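Local atomic coordinates of malate dehydrogenase (Naegleria fowleri, PDB entry 6UM4), a protein that probably catalyses the reversible, NAD(P)-dependent oxidation of malate to oxaloacetate. Residues I109-L114 / K147-D152; F115-G120 / A338-M343. One frame throughout, in Å; residues are numbered along the deposited sequence.

Contact 1 of 2, residues I109-L114 / K147-D152; sequences IANSLL and KMELDD
The flat carboxamide of N111 and the carboxylate of E149 are bridged by one water, which meets each group at its polar end; their planes are turned by about 40°, and nothing from the opposite segment lies over a face of either. The amide nitrogen ND2 of N111 gives its proton to this water at 2.9 Å, and the water in turn donates to OE1 of E149 at 2.6 Å, spanning the 4.3 Å that separates N111 ND2 from E149 OE1. With CG anti to the backbone N (chi1 176°), N111 carries its amide out to the water. Both carboxylate oxygens are gripped by the second subunit as well: its R327 forms a salt bridge to OE1 and its S334 a hydrogen bond to OE2, which should favour a charged glutamate. Next to the bridge, L114 crosses L150, the residue after E149, at about a right angle, with CD1 and CD2 of L150 both pressing toward CB of L114, each 4.1 Å away. These two helices, 108-118 and 140-151, belong to successive beta-alpha-beta crossovers of the Rossmann fold; L114 rests on V102 of strand 98-102, L150 on I161 of strand 158-164, and L113 on helix 332-348.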
loop_
_atom_site.group_PDB
_atom_site.type_symbol
_atom_site.label_atom_id
_atom_site.label_comp_id
_atom_site.label_asym_id
_atom_site.label_seq_id
_atom_site.Cartn_x
_atom_site.Cartn_y
_atom_site.Cartn_z
ATOM N N ILE A 109 6.197 -5.585 -6.045
ATOM C CA ILE A 109 6.371 -5.508 -4.599
ATOM C C ILE A 109 6.708 -4.079 -4.180
ATOM O O ILE A 109 6.134 -3.540 -3.222
ATOM C CB ILE A 109 7.451 -6.501 -4.135
ATOM C CG1 ILE A 109 6.934 -7.954 -4.190
ATOM C CG2 ILE A 109 7.930 -6.125 -2.758
ATOM C CD1 ILE A 109 8.043 -8.989 -3.907
ATOM N N ALA A 110 7.646 -3.441 -4.888
ATOM C CA ALA A 110 8.000 -2.056 -4.561
ATOM C C ALA A 110 6.793 -1.125 -4.652
ATOM O O ALA A 110 6.626 -0.230 -3.813
ATOM C CB ALA A 110 9.112 -1.555 -5.484
ATOM N N ASN A 111 5.941 -1.325 -5.659
ATOM C CA ASN A 111 4.773 -0.451 -5.838
ATOM C C ASN A 111 3.907 -0.390 -4.578
ATOM O O ASN A 111 3.352 0.669 -4.258
ATOM C CB ASN A 111 3.958 -0.918 -7.048
ATOM C CG ASN A 111 2.660 -0.119 -7.246
ATOM O OD1 ASN A 111 1.566 -0.596 -6.911
ATOM N ND2 ASN A 111 2.773 1.070 -7.827
ATOM N N SER A 112 3.813 -1.494 -3.827
ATOM C CA SER A 112 3.101 -1.470 -2.554
ATOM C C SER A 112 3.998 -1.065 -1.395
ATOM O O SER A 112 3.536 -0.384 -0.470
ATOM C CB SER A 112 2.450 -2.831 -2.270
ATOM O OG SER A 112 1.371 -3.067 -3.164
ATOM N N LEU A 113 5.275 -1.449 -1.429
ATOM C CA LEU A 113 6.169 -1.198 -0.300
ATOM C C LEU A 113 6.434 0.292 -0.075
ATOM O O LEU A 113 6.422 0.779 1.065
ATOM C CB LEU A 113 7.489 -1.920 -0.534
ATOM C CG LEU A 113 8.487 -1.721 0.588
ATOM C CD1 LEU A 113 8.190 -2.743 1.674
ATOM C CD2 LEU A 113 9.894 -1.889 0.066
ATOM N N LEU A 114 6.765 1.020 -1.136
ATOM C CA LEU A 114 7.356 2.335 -0.920
ATOM C C LEU A 114 6.352 3.287 -0.268
ATOM O O LEU A 114 6.729 4.091 0.596
ATOM C CB LEU A 114 7.883 2.884 -2.245
ATOM C CG LEU A 114 9.013 2.043 -2.863
ATOM C CD1 LEU A 114 9.372 2.605 -4.240
ATOM C CD2 LEU A 114 10.253 1.938 -1.969
ATOM N N LYS A 147 8.987 7.862 -8.817
ATOM C CA LYS A 147 9.204 9.057 -8.015
ATOM C C LYS A 147 8.013 9.998 -8.128
ATOM O O LYS A 147 7.521 10.525 -7.124
ATOM C CB LYS A 147 10.501 9.742 -8.437
ATOM C CG LYS A 147 10.770 11.035 -7.696
ATOM C CD LYS A 147 12.069 11.654 -8.136
ATOM C CE LYS A 147 12.306 12.966 -7.429
ATOM N NZ LYS A 147 11.230 13.962 -7.726
ATOM N N MET A 148 7.498 10.159 -9.340
ATOM C CA MET A 148 6.339 11.019 -9.550
ATOM C C MET A 148 5.155 10.574 -8.700
ATOM O O MET A 148 4.513 11.397 -8.036
ATOM C CB MET A 148 5.965 11.020 -11.027
ATOM C CG MET A 148 6.859 11.896 -11.868
ATOM S SD MET A 148 6.343 11.910 -13.585
ATOM C CE MET A 148 7.557 10.841 -14.317
ATOM N N GLU A 149 4.868 9.267 -8.679
ATOM C CA GLU A 149 3.721 8.798 -7.906
ATOM C C GLU A 149 3.941 9.021 -6.422
ATOM O O GLU A 149 3.022 9.431 -5.707
ATOM C CB GLU A 149 3.450 7.325 -8.192
ATOM C CG GLU A 149 2.855 7.053 -9.564
ATOM C CD GLU A 149 1.866 5.873 -9.561
ATOM O OE1 GLU A 149 2.274 4.773 -10.005
ATOM O OE2 GLU A 149 0.704 6.035 -9.084
ATOM N N LEU A 150 5.158 8.774 -5.945
ATOM C CA LEU A 150 5.455 8.992 -4.537
ATOM C C LEU A 150 5.372 10.464 -4.159
ATOM O O LEU A 150 4.839 10.801 -3.096
ATOM C CB LEU A 150 6.844 8.454 -4.220
ATOM C CG LEU A 150 6.967 6.954 -3.986
ATOM C CD1 LEU A 150 8.446 6.576 -3.906
ATOM C CD2 LEU A 150 6.235 6.575 -2.720
ATOM N N ASP A 151 5.925 11.357 -4.996
ATOM C CA ASP A 151 5.753 12.790 -4.746
ATOM C C ASP A 151 4.282 13.155 -4.637
ATOM O O ASP A 151 3.886 13.889 -3.724
ATOM C CB ASP A 151 6.418 13.611 -5.850
ATOM C CG ASP A 151 7.930 13.568 -5.770
ATOM O OD1 ASP A 151 8.451 13.408 -4.638
ATOM O OD2 ASP A 151 8.581 13.672 -6.834
ATOM N N ASP A 152 3.454 12.617 -5.537
ATOM C CA ASP A 152 2.017 12.868 -5.538
ATOM C C ASP A 152 1.314 12.283 -4.328
ATOM O O ASP A 152 0.116 12.533 -4.155
ATOM C CB ASP A 152 1.384 12.286 -6.801
ATOM C CG ASP A 152 1.877 12.975 -8.045
ATOM O OD1 ASP A 152 2.463 14.062 -7.894
ATOM O OD2 ASP A 152 1.675 12.460 -9.161
HETATM O O HOH W 1 0.848 2.791 -9.121
#

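Contact 2 of 2, residues F115-G120 / A338-M343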
loop_
_atom_site.group_PDB
_atom_site.type_symbol
_atom_site.label_atom_id
_atom_site.label_comp_id
_atom_site.label_asym_id
_atom_site.label_seq_id
_atom_site.Cartn_x
_atom_site.Cartn_y
_atom_site.Cartn_z
ATOM N N PHE A 115 5.061 3.192 -0.645
ATOM C CA PHE A 115 4.057 4.071 -0.047
ATOM C C PHE A 115 3.855 3.765 1.435
ATOM O O PHE A 115 3.564 4.680 2.215
ATOM C CB PHE A 115 2.707 3.978 -0.799
ATOM C CG PHE A 115 2.672 4.732 -2.112
ATOM C CD1 PHE A 115 2.080 5.976 -2.196
ATOM C CD2 PHE A 115 3.255 4.194 -3.256
ATOM C CE1 PHE A 115 2.061 6.678 -3.396
ATOM C CE2 PHE A 115 3.253 4.876 -4.443
ATOM C CZ PHE A 115 2.653 6.131 -4.521
ATOM N N ARG A 116 4.039 2.514 1.850
ATOM C CA ARG A 116 3.924 2.140 3.254
ATOM C C ARG A 116 5.240 2.339 3.996
ATOM O O ARG A 116 5.319 2.085 5.205
ATOM C CB ARG A 116 3.433 0.681 3.381
ATOM C CG ARG A 116 2.021 0.524 2.791
ATOM C CD ARG A 116 1.515 -0.906 2.844
ATOM N NE ARG A 116 1.239 -1.288 4.222
ATOM C CZ ARG A 116 0.904 -2.517 4.607
ATOM N NH1 ARG A 116 0.816 -3.493 3.716
ATOM N NH2 ARG A 116 0.671 -2.762 5.884
ATOM N N ILE A 117 6.272 2.785 3.295
ATOM C CA ILE A 117 7.400 3.440 3.945
ATOM C C ILE A 117 7.163 4.945 4.048
ATOM O O ILE A 117 7.264 5.540 5.126
ATOM C CB ILE A 117 8.701 3.129 3.178
ATOM C CG1 ILE A 117 9.030 1.636 3.243
ATOM C CG2 ILE A 117 9.882 3.908 3.760
ATOM C CD1 ILE A 117 10.145 1.291 2.284
ATOM N N ALA A 118 6.787 5.571 2.933
ATOM C CA ALA A 118 6.654 7.026 2.913
ATOM C C ALA A 118 5.585 7.503 3.879
ATOM O O ALA A 118 5.677 8.622 4.395
ATOM C CB ALA A 118 6.351 7.503 1.495
ATOM N N ASN A 119 4.577 6.669 4.156
ATOM C CA ASN A 119 3.494 7.089 5.037
ATOM C C ASN A 119 3.887 7.067 6.501
ATOM O O ASN A 119 3.093 7.506 7.341
ATOM C CB ASN A 119 2.233 6.210 4.806
ATOM C CG ASN A 119 2.420 4.749 5.255
ATOM O OD1 ASN A 119 3.534 4.335 5.557
ATOM N ND2 ASN A 119 1.329 3.954 5.245
ATOM N N GLY A 120 5.094 6.604 6.822
ATOM C CA GLY A 120 5.536 6.475 8.196
ATOM C C GLY A 120 5.199 5.153 8.874
ATOM O O GLY A 120 5.515 4.991 10.061
ATOM N N ALA A 338 4.554 -8.140 4.184
ATOM C CA ALA A 338 5.473 -8.872 5.059
ATOM C C ALA A 338 6.787 -8.122 5.249
ATOM O O ALA A 338 7.368 -8.142 6.346
ATOM C CB ALA A 338 5.735 -10.262 4.486
ATOM N N ALA A 339 7.302 -7.492 4.186
ATOM C CA ALA A 339 8.531 -6.698 4.325
ATOM C C ALA A 339 8.318 -5.516 5.264
ATOM O O ALA A 339 9.147 -5.234 6.129
ATOM C CB ALA A 339 9.026 -6.205 2.964
ATOM N N ILE A 340 7.207 -4.801 5.110
ATOM C CA ILE A 340 6.925 -3.729 6.057
ATOM C C ILE A 340 6.911 -4.287 7.478
ATOM O O ILE A 340 7.582 -3.765 8.374
ATOM C CB ILE A 340 5.598 -3.033 5.707
ATOM C CG1 ILE A 340 5.714 -2.306 4.364
ATOM C CG2 ILE A 340 5.248 -2.016 6.780
ATOM C CD1 ILE A 340 6.701 -1.137 4.352
ATOM N N LYS A 341 6.200 -5.399 7.689
ATOM C CA LYS A 341 6.132 -5.954 9.042
ATOM C C LYS A 341 7.513 -6.405 9.531
ATOM O O LYS A 341 7.877 -6.183 10.695
ATOM C CB LYS A 341 5.129 -7.112 9.106
ATOM C CG LYS A 341 3.629 -6.698 9.103
ATOM C CD LYS A 341 2.751 -7.938 9.107
ATOM C CE LYS A 341 1.291 -7.636 9.442
ATOM N NZ LYS A 341 0.527 -7.033 8.305
ATOM N N HIS A 342 8.282 -7.066 8.667
ATOM C CA HIS A 342 9.613 -7.519 9.064
ATOM C C HIS A 342 10.483 -6.346 9.513
ATOM O O HIS A 342 11.097 -6.390 10.584
ATOM C CB HIS A 342 10.269 -8.283 7.914
ATOM C CG HIS A 342 11.688 -8.712 8.192
ATOM N ND1 HIS A 342 12.075 -10.034 8.220
ATOM C CD2 HIS A 342 12.809 -7.990 8.437
ATOM C CE1 HIS A 342 13.369 -10.113 8.480
ATOM N NE2 HIS A 342 13.841 -8.888 8.621
ATOM N N MET A 343 10.570 -5.289 8.692
ATOM C CA MET A 343 11.414 -4.149 9.061
ATOM C C MET A 343 10.864 -3.429 10.283
ATOM O O MET A 343 11.620 -3.043 11.182
ATOM C CB MET A 343 11.535 -3.174 7.890
ATOM C CG MET A 343 12.298 -3.732 6.737
ATOM S SD MET A 343 13.925 -4.211 7.298
ATOM C CE MET A 343 14.503 -2.696 8.098
#
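I340 has more surface buried by this contact than any other residue, 84 Å², followed by R116 with 61 Å²; its side chain reaches from segment 338-343 of helix 332-348 to the backbone and side chains of R116 and I117. Its terminal methyl does most of the touching: CD1 of I340 stands 3.6 Å from the carbonyl O of R116 and 3.8 Å from CG1 of I117. A chi2 of -65° bends CD1 away from a fully extended chain, which lays both CG1 and CD1 of I340 against R116, each 3.9 Å from CB of R116. The two isoleucines meet at an oblique angle, I117 offering the inner carbon of its own ethyl arm. Two domains are joined in this way. R116 and I117 sit near the C-terminal end of helix 108-118, the first helix of the Rossmann domain, while I340 belongs to helix 332-348 of the C-terminal domain characteristic of lactate and malate dehydrogenases. Beyond CB, R116 leaves the apolar patch: its chain runs extended and then bends at chi3 (70°), taking the guanidinium to two carboxylates, E121 through NH2 and D337 through NH1. D337 also holds K341 by its second oxygen, and this shared anion probably offsets the like charges of R116 NH2 and K341 NZ, 4.9 Å apart. NZ of K341 further donates to the backbone O of G153 in the second subunit, and R116 packs against N119 of that same neighbour.

Helix 108-118 serves both contacts, its earlier turns in contact 1 and its last turn in contact 2, whose centres lie about 12 Å apart. Along the chain the segments alternate: 109-114, 115-120, 147-152, then 338-343. The helix is thus packed between helix 140-151 of its own Rossmann domain and helix 332-348 of the C-terminal domain. Each contact also borrows a side chain from the other's portion of the helix: L113 CD1 comes within 3.5 Å of I340 CD1, and F115 CE2 within 3.8 Å of L150 CD2. As both contacts also reach the second subunit, this one helix links nucleotide-binding domain, C-terminal domain and dimer interface.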